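Long-range contacts in PKS (Streptomyces albus, PDB 4OQJ), which probably catalyses carbon–carbon bond-forming condensation of acyl chains, as a ketosynthase of an AT-less type I polyketide synthase that makes oxazolomycin: residues A24-A29 / A262-R267; Q130-Y135 / M214-A219; V323-A328 / L381-L386. All blocks are in the same frame, centred on the assembly; numbering follows the deposited sequence.

How the contacts relate
All three contacts are buried and reach the same mixed sheet. Contacts 1 and 2 lie side by side in the part built by the N-terminal half of the ketosynthase: their inner strands, 259-267 and 214-221, are neighbours, joined by a probable hydrogen bond from Leu265 N to Ala215 O, 2.8 Å, and contact 2 is nested inside the chain loop that contact 1 closes. Both are backbone ladders with aliphatic side chains, antiparallel in contact 1 and parallel in contact 2. Contact 3, later in the chain, sets a helix against a strand and relies on a buried salt bridge instead. Its helix also packs on contact 1, Ile385 CG2 lying 3.7 Å from Leu28 CD2.

Contact 1 (A24-A29 / A262-R267); sequences AVIGLA and AVVLKR
Ile26 lays its CG1 against CG1 of Val264 at 3.6 Å, and its CD1 runs on past that methyl to CB of Lys266, 4.1 Å away. The reach follows from the first torsion: CG1 of Ile26 sits between its backbone N and carbonyl carbon (chi1 61°), which swings the chain over the neighbouring strand. Ala271 of helix 268-274 touches Ile26, and Ala117 of helix 105-121 touches Val264. On the face of Val25 and Leu265 the two side chains lie alongside each other, Val25 CG2 to Leu265 CD2 at 3.8 Å. Helix 195-209 packs on Leu265 through Ala203 and Leu207, while Val25 meets Ile385 of helix 376-390. Strands 23-31 and 259-267 are adjacent antiparallel strands of the thiolase fold, whose N-terminal half has the strand order 3-2-4-5-1 found here. The ladder is interrupted by a beta bulge: Ile26 and Gly27 together face Val264. Ile26 N donates to Val264 O (2.9 Å), whereas Val264 N bonds to Gly27 O (2.9 Å) from well above the carbonyl plane. Gly27 N is buried and has no partner in the model. Regular pairing resumes on either side: Ala29 with Ala262 and Ala24 with Lys266 each exchange two bonds, Ala24 N to Lys266 O short (2.7 Å) but bent. Lys266 bends away from strand 23-31, its NZ making salt bridges to Asp274 and Asp276 and a hydrogen bond with Tyr123 OH.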
loop_
_atom_site.group_PDB
_atom_site.type_symbol
_atom_site.label_atom_id
_atom_site.label_comp_id
_atom_site.label_asym_id
_atom_site.label_seq_id
_atom_site.Cartn_x
_atom_site.Cartn_y
_atom_site.Cartn_z
ATOM N N ALA A 24 19.368 3.342 2.903
ATOM C CA ALA A 24 19.918 3.028 4.216
ATOM C C ALA A 24 18.836 2.652 5.222
ATOM O O ALA A 24 17.767 3.263 5.257
ATOM C CB ALA A 24 20.712 4.200 4.747
ATOM N N VAL A 25 19.118 1.641 6.037
ATOM C CA VAL A 25 18.357 1.401 7.253
ATOM C C VAL A 25 19.028 2.187 8.366
ATOM O O VAL A 25 20.140 1.841 8.765
ATOM C CB VAL A 25 18.315 -0.079 7.613
ATOM C CG1 VAL A 25 17.508 -0.296 8.875
ATOM C CG2 VAL A 25 17.731 -0.883 6.451
ATOM N N ILE A 26 18.385 3.247 8.855
ATOM C CA ILE A 26 19.047 4.129 9.812
ATOM C C ILE A 26 18.543 3.947 11.223
ATOM O O ILE A 26 19.063 4.559 12.147
ATOM C CB ILE A 26 18.900 5.599 9.434
ATOM C CG1 ILE A 26 17.426 6.024 9.397
ATOM C CG2 ILE A 26 19.599 5.869 8.097
ATOM C CD1 ILE A 26 17.266 7.534 9.268
ATOM N N GLY A 27 17.542 3.100 11.397
ATOM C CA GLY A 27 17.050 2.778 12.721
ATOM C C GLY A 27 16.138 1.571 12.627
ATOM O O GLY A 27 15.718 1.204 11.535
ATOM N N LEU A 28 15.850 0.944 13.761
ATOM C CA LEU A 28 14.961 -0.209 13.769
ATOM C C LEU A 28 14.588 -0.549 15.187
ATOM O O LEU A 28 15.227 -0.092 16.130
ATOM C CB LEU A 28 15.592 -1.422 13.071
ATOM C CG LEU A 28 16.941 -1.978 13.555
ATOM C CD1 LEU A 28 16.797 -2.791 14.819
ATOM C CD2 LEU A 28 17.552 -2.841 12.460
ATOM N N ALA A 29 13.519 -1.320 15.332
ATOM C CA ALA A 29 13.040 -1.730 16.638
ATOM C C ALA A 29 12.195 -2.986 16.502
ATOM O O ALA A 29 11.639 -3.267 15.441
ATOM C CB ALA A 29 12.239 -0.618 17.289
ATOM N N ALA A 262 9.765 -2.708 13.247
ATOM C CA ALA A 262 9.797 -1.566 12.342
ATOM C C ALA A 262 11.230 -1.197 11.965
ATOM O O ALA A 262 12.173 -1.370 12.752
ATOM C CB ALA A 262 9.088 -0.370 12.974
ATOM N N VAL A 263 11.385 -0.703 10.742
ATOM C CA VAL A 263 12.633 -0.122 10.301
ATOM C C VAL A 263 12.390 1.299 9.822
ATOM O O VAL A 263 11.290 1.635 9.377
ATOM C CB VAL A 263 13.288 -0.955 9.175
ATOM C CG1 VAL A 263 13.622 -2.346 9.684
ATOM C CG2 VAL A 263 12.370 -1.029 7.934
ATOM N N VAL A 264 13.431 2.120 9.930
ATOM C CA VAL A 264 13.421 3.501 9.449
ATOM C C VAL A 264 14.368 3.577 8.252
ATOM O O VAL A 264 15.531 3.187 8.361
ATOM C CB VAL A 264 13.868 4.475 10.550
ATOM C CG1 VAL A 264 13.876 5.928 10.055
ATOM C CG2 VAL A 264 12.993 4.329 11.779
ATOM N N LEU A 265 13.857 4.055 7.120
ATOM C CA LEU A 265 14.556 4.019 5.842
ATOM C C LEU A 265 14.800 5.433 5.329
ATOM O O LEU A 265 13.985 6.328 5.555
ATOM C CB LEU A 265 13.740 3.222 4.819
ATOM C CG LEU A 265 13.349 1.813 5.289
ATOM C CD1 LEU A 265 12.439 1.129 4.283
ATOM C CD2 LEU A 265 14.584 0.963 5.540
ATOM N N LYS A 266 15.923 5.611 4.634
ATOM C CA LYS A 266 16.346 6.892 4.082
ATOM C C LYS A 266 17.292 6.614 2.924
ATOM O O LYS A 266 18.023 5.629 2.964
ATOM C CB LYS A 266 17.054 7.727 5.156
ATOM C CG LYS A 266 17.493 9.119 4.697
ATOM C CD LYS A 266 18.391 9.792 5.744
ATOM C CE LYS A 266 17.799 11.064 6.282
ATOM N NZ LYS A 266 18.710 11.801 7.220
ATOM N N ARG A 267 17.298 7.453 1.897
ATOM C CA ARG A 267 18.256 7.251 0.815
ATOM C C ARG A 267 19.633 7.159 1.415
ATOM O O ARG A 267 19.955 7.913 2.323
ATOM C CB ARG A 267 18.248 8.386 -0.190
ATOM C CG ARG A 267 17.017 8.515 -1.022
ATOM C CD ARG A 267 17.288 9.560 -2.068
ATOM N NE ARG A 267 16.106 9.895 -2.844
ATOM C CZ ARG A 267 15.944 9.616 -4.134
ATOM N NH1 ARG A 267 16.892 8.981 -4.834
ATOM N NH2 ARG A 267 14.819 9.983 -4.732
#

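Contact 2 (Q130-Y135 / M214-A219); sequences QRIGVY and MALAGA
Ile132 turns CG1 anti to its carbonyl carbon (chi1 -50°), and Met214, a selenomethionine, does the same with CG (chi1 -75°), which sets the two side chains side by side before a bend at the selenium (chi3 46°) brings CE to Ile132 CD1, 3.8 Å away. These residues pair on parallel strands 132-138 and 214-221 in the N-terminal half of the thiolase fold. Strand 132-138 lies between 214-221 and 186-190, so the beta-alpha-beta crossover from 186-190 through helix 195-209 to 214-221 passes over it. Five backbone bonds alternate along the pair: Met214 N to Arg131 O, Gly133 N to Met214 O, Leu216 N to Gly133 O (2.8 Å, the shortest), Tyr135 N to Leu216 O and Gly218 N to Tyr135 O. On the face of Ile132, Leu216 reaches obliquely to this diagonal partner, its CD1 meeting Ile132 CG2 at 3.9 Å, while its CB lies 4.1 Å from Val134 CG2. Helix 105-121 covers Met214 and Leu216 with Leu118; Pro125 and Leu182 pack on Ile132. The other face carries Tyr135 and Ala217 under helix 195-209, and Tyr135 also packs on Leu202 of the second subunit; Arg131 NH1 makes a salt bridge to Glu311 of that subunit. Leu216 O, the acceptor for Tyr135 N, lies at the edge of the Tyr135 ring near its plane, while the ring's OH is hydrogen-bonded to Ser206 OG of its own chain.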
loop_
_atom_site.group_PDB
_atom_site.type_symbol
_atom_site.label_atom_id
_atom_site.label_comp_id
_atom_site.label_asym_id
_atom_site.label_seq_id
_atom_site.Cartn_x
_atom_site.Cartn_y
_atom_site.Cartn_z
ATOM N N GLN A 130 12.134 17.248 8.032
ATOM C CA GLN A 130 12.057 15.952 7.360
ATOM C C GLN A 130 10.599 15.589 7.103
ATOM O O GLN A 130 9.723 15.903 7.900
ATOM C CB GLN A 130 12.763 14.863 8.187
ATOM C CG GLN A 130 12.062 14.480 9.485
ATOM C CD GLN A 130 12.107 15.581 10.530
ATOM O OE1 GLN A 130 13.184 15.955 10.999
ATOM N NE2 GLN A 130 10.938 16.115 10.891
ATOM N N ARG A 131 10.340 14.948 5.970
ATOM C CA ARG A 131 9.014 14.450 5.661
ATOM C C ARG A 131 9.038 12.926 5.764
ATOM O O ARG A 131 9.704 12.257 4.983
ATOM C CB ARG A 131 8.567 14.913 4.278
ATOM C CG ARG A 131 7.226 14.362 3.868
ATOM C CD ARG A 131 6.545 15.236 2.833
ATOM N NE ARG A 131 5.511 16.060 3.449
ATOM C CZ ARG A 131 4.392 16.452 2.846
ATOM N NH1 ARG A 131 4.146 16.108 1.586
ATOM N NH2 ARG A 131 3.513 17.194 3.509
ATOM N N ILE A 132 8.338 12.403 6.765
ATOM C CA ILE A 132 8.421 10.995 7.129
ATOM C C ILE A 132 7.111 10.268 6.821
ATOM O O ILE A 132 6.060 10.615 7.378
ATOM C CB ILE A 132 8.724 10.820 8.630
ATOM C CG1 ILE A 132 9.921 11.683 9.043
ATOM C CG2 ILE A 132 8.933 9.346 8.940
ATOM C CD1 ILE A 132 10.322 11.544 10.498
ATOM N N GLY A 133 7.188 9.270 5.944
ATOM C CA GLY A 133 6.068 8.414 5.609
ATOM C C GLY A 133 6.028 7.174 6.481
ATOM O O GLY A 133 6.983 6.878 7.207
ATOM N N VAL A 134 4.921 6.444 6.422
ATOM C CA VAL A 134 4.808 5.189 7.140
ATOM C C VAL A 134 3.916 4.197 6.408
ATOM O O VAL A 134 2.763 4.506 6.034
ATOM C CB VAL A 134 4.285 5.400 8.604
ATOM C CG1 VAL A 134 3.002 6.198 8.637
ATOM C CG2 VAL A 134 4.120 4.053 9.318
ATOM N N TYR A 135 4.462 3.000 6.203
ATOM C CA TYR A 135 3.751 1.874 5.615
ATOM C C TYR A 135 3.738 0.722 6.613
ATOM O O TYR A 135 4.781 0.228 7.025
ATOM C CB TYR A 135 4.414 1.451 4.298
ATOM C CG TYR A 135 4.293 2.508 3.231
ATOM C CD1 TYR A 135 5.202 3.560 3.133
ATOM C CD2 TYR A 135 3.229 2.481 2.341
ATOM C CE1 TYR A 135 5.051 4.545 2.141
ATOM C CE2 TYR A 135 3.081 3.438 1.370
ATOM C CZ TYR A 135 3.979 4.465 1.270
ATOM O OH TYR A 135 3.764 5.404 0.272
HETATM N N MSE A 214 12.203 10.331 4.592
HETATM C CA MSE A 214 12.391 9.152 5.432
HETATM C C MSE A 214 11.097 8.378 5.463
HETATM O O MSE A 214 10.037 8.939 5.202
HETATM C CB MSE A 214 12.790 9.529 6.864
HETATM C CG MSE A 214 14.212 9.998 7.055
HETATM SE SE MSE A 214 14.432 10.872 8.811
HETATM C CE MSE A 214 13.528 9.612 9.924
ATOM N N ALA A 215 11.164 7.094 5.799
ATOM C CA ALA A 215 9.948 6.291 5.883
ATOM C C ALA A 215 10.084 5.188 6.914
ATOM O O ALA A 215 11.140 4.564 7.020
ATOM C CB ALA A 215 9.618 5.695 4.515
ATOM N N LEU A 216 9.026 4.969 7.689
ATOM C CA LEU A 216 8.915 3.759 8.497
ATOM C C LEU A 216 8.210 2.663 7.728
ATOM O O LEU A 216 7.273 2.922 6.964
ATOM C CB LEU A 216 8.153 4.011 9.796
ATOM C CG LEU A 216 9.007 4.499 10.955
ATOM C CD1 LEU A 216 9.203 5.992 10.854
ATOM C CD2 LEU A 216 8.388 4.117 12.264
ATOM N N ALA A 217 8.652 1.434 7.950
ATOM C CA ALA A 217 7.970 0.258 7.436
ATOM C C ALA A 217 7.945 -0.769 8.543
ATOM O O ALA A 217 8.956 -0.998 9.205
ATOM C CB ALA A 217 8.669 -0.292 6.195
ATOM N N GLY A 218 6.802 -1.404 8.757
ATOM C CA GLY A 218 6.705 -2.353 9.846
ATOM C C GLY A 218 5.377 -3.072 9.909
ATOM O O GLY A 218 4.524 -2.895 9.054
ATOM N N ALA A 219 5.206 -3.890 10.936
ATOM C CA ALA A 219 4.024 -4.707 11.059
ATOM C C ALA A 219 3.925 -5.234 12.470
ATOM O O ALA A 219 4.934 -5.318 13.170
ATOM C CB ALA A 219 4.061 -5.840 10.061
#

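Contact 3 (V323-A328 / L381-L386); sequences VSYVEA and LIKTIL
The charged interaction between Glu327 and Lys383 carries this contact. Lys383 stretches out from helix 376-390, extended beyond CG, and meets Glu327 at about a right angle, its NZ forming a salt bridge of 2.9 Å with Glu327 OE1. The ammonium approaches on the syn side of that oxygen, 17° out of the carboxylate plane. Glu327 holds its CG anti to the backbone N (chi1 171°) and then bends at CG (chi2 67°), which folds the carboxylate back beside Tyr325, two residues earlier on the same strand.

Hydrogen bonds fix the same carboxylate from other directions. Tyr325 OH donates to Glu327 OE1 at 2.7 Å, arriving nearly along the C-O axis, with the acceptor in the plane of the phenol ring at its edge. OE1 thus takes two bonds, while OE2 accepts from Val365 N. Tyr325 OH also lies 3.0 Å from Lys383 NZ.

Van der Waals contact is lighter and gathers round Thr384. Its OG1 lies 3.4 Å from Glu327 CB, and it approaches the Tyr325 ring at the edge, near the ring plane, 4.0 Å from CE2. That hydroxyl is bonded within its own helix, to Gly380 O. Leu45 of helix 38-46 packs on Lys383, while Trp422 and Ala361 pack on Tyr325. Strand 325-327, in the C-terminal half of the thiolase fold, runs roughly antiparallel to the helix at an axis distance of 9.3 Å. Glu327 and Ala328 appear to begin the family's EAHGT motif, whose histidine is catalytic in relatives, so the salt bridge sits where the strand leads into it.

A carboxylate and an ammonium meeting in a buried setting probably stabilise each other's charged forms, and three donors on the carboxylate, two at OE1 and Val365 N at OE2, would probably favour an ionised Glu327.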
loop_
_atom_site.group_PDB
_atom_site.type_symbol
_atom_site.label_atom_id
_atom_site.label_comp_id
_atom_site.label_asym_id
_atom_site.label_seq_id
_atom_site.Cartn_x
_atom_site.Cartn_y
_atom_site.Cartn_z
ATOM N N VAL A 323 25.695 -13.253 -3.427
ATOM C CA VAL A 323 24.836 -13.395 -2.256
ATOM C C VAL A 323 25.336 -14.573 -1.428
ATOM O O VAL A 323 25.496 -15.665 -1.978
ATOM C CB VAL A 323 23.353 -13.602 -2.686
ATOM C CG1 VAL A 323 22.462 -13.854 -1.492
ATOM C CG2 VAL A 323 22.853 -12.385 -3.476
ATOM N N SER A 324 25.591 -14.365 -0.128
ATOM C CA SER A 324 26.214 -15.403 0.716
ATOM C C SER A 324 25.347 -15.851 1.889
ATOM O O SER A 324 25.745 -16.740 2.649
ATOM C CB SER A 324 27.578 -14.925 1.257
ATOM O OG SER A 324 27.488 -13.636 1.842
ATOM N N TYR A 325 24.178 -15.234 2.038
ATOM C CA TYR A 325 23.164 -15.692 2.996
ATOM C C TYR A 325 21.752 -15.427 2.444
ATOM O O TYR A 325 21.481 -14.355 1.907
ATOM C CB TYR A 325 23.315 -15.003 4.377
ATOM C CG TYR A 325 22.244 -15.481 5.318
ATOM C CD1 TYR A 325 22.305 -16.756 5.860
ATOM C CD2 TYR A 325 21.143 -14.691 5.622
ATOM C CE1 TYR A 325 21.309 -17.236 6.671
ATOM C CE2 TYR A 325 20.141 -15.161 6.449
ATOM C CZ TYR A 325 20.231 -16.439 6.966
ATOM O OH TYR A 325 19.233 -16.948 7.774
ATOM N N VAL A 326 20.850 -16.391 2.581
ATOM C CA VAL A 326 19.434 -16.139 2.320
ATOM C C VAL A 326 18.606 -16.465 3.553
ATOM O O VAL A 326 18.711 -17.552 4.125
ATOM C CB VAL A 326 18.886 -16.965 1.116
ATOM C CG1 VAL A 326 17.356 -16.879 1.041
ATOM C CG2 VAL A 326 19.498 -16.491 -0.187
ATOM N N GLU A 327 17.781 -15.506 3.946
ATOM C CA GLU A 327 16.801 -15.703 4.989
ATOM C C GLU A 327 15.525 -16.150 4.294
ATOM O O GLU A 327 14.825 -15.349 3.673
ATOM C CB GLU A 327 16.599 -14.424 5.813
ATOM C CG GLU A 327 15.415 -14.441 6.810
ATOM C CD GLU A 327 15.600 -15.423 7.982
ATOM O OE1 GLU A 327 16.724 -15.925 8.205
ATOM O OE2 GLU A 327 14.605 -15.683 8.689
ATOM N N ALA A 328 15.262 -17.444 4.397
ATOM C CA ALA A 328 14.112 -18.088 3.792
ATOM C C ALA A 328 12.818 -17.719 4.495
ATOM O O ALA A 328 12.815 -17.346 5.666
ATOM C CB ALA A 328 14.291 -19.576 3.828
ATOM N N LEU A 381 13.913 -9.828 8.249
ATOM C CA LEU A 381 14.741 -8.720 7.783
ATOM C C LEU A 381 15.647 -8.208 8.900
ATOM O O LEU A 381 16.845 -7.979 8.685
ATOM C CB LEU A 381 13.865 -7.587 7.242
ATOM C CG LEU A 381 14.571 -6.308 6.759
ATOM C CD1 LEU A 381 15.640 -6.607 5.717
ATOM C CD2 LEU A 381 13.547 -5.339 6.200
ATOM N N ILE A 382 15.089 -8.051 10.098
ATOM C CA ILE A 382 15.866 -7.524 11.204
ATOM C C ILE A 382 16.941 -8.522 11.615
ATOM O O ILE A 382 18.035 -8.101 11.918
ATOM C CB ILE A 382 14.974 -7.125 12.398
ATOM C CG1 ILE A 382 14.185 -5.867 12.016
ATOM C CG2 ILE A 382 15.830 -6.817 13.639
ATOM C CD1 ILE A 382 13.115 -5.446 13.003
ATOM N N LYS A 383 16.672 -9.829 11.575
ATOM C CA LYS A 383 17.728 -10.806 11.850
ATOM C C LYS A 383 18.864 -10.601 10.871
ATOM O O LYS A 383 20.029 -10.619 11.247
ATOM C CB LYS A 383 17.214 -12.257 11.748
ATOM C CG LYS A 383 18.297 -13.314 11.442
ATOM C CD LYS A 383 17.680 -14.701 11.216
ATOM C CE LYS A 383 18.743 -15.727 10.812
ATOM N NZ LYS A 383 18.098 -17.016 10.553
ATOM N N THR A 384 18.513 -10.417 9.603
ATOM C CA THR A 384 19.509 -10.335 8.541
ATOM C C THR A 384 20.304 -9.039 8.673
ATOM O O THR A 384 21.513 -9.020 8.468
ATOM C CB THR A 384 18.825 -10.433 7.140
ATOM O OG1 THR A 384 18.140 -11.692 7.039
ATOM C CG2 THR A 384 19.834 -10.322 6.019
ATOM N N ILE A 385 19.633 -7.959 9.043
ATOM C CA ILE A 385 20.325 -6.691 9.285
ATOM C C ILE A 385 21.345 -6.820 10.425
ATOM O O ILE A 385 22.462 -6.328 10.315
ATOM C CB ILE A 385 19.325 -5.563 9.606
ATOM C CG1 ILE A 385 18.541 -5.193 8.349
ATOM C CG2 ILE A 385 20.047 -4.328 10.159
ATOM C CD1 ILE A 385 17.326 -4.317 8.610
ATOM N N LEU A 386 20.973 -7.489 11.512
ATOM C CA LEU A 386 21.882 -7.637 12.649
ATOM C C LEU A 386 23.090 -8.510 12.299
ATOM O O LEU A 386 24.219 -8.206 12.697
ATOM C CB LEU A 386 21.139 -8.219 13.854
ATOM C CG LEU A 386 20.080 -7.268 14.442
ATOM C CD1 LEU A 386 19.178 -7.988 15.428
ATOM C CD2 LEU A 386 20.746 -6.075 15.131
#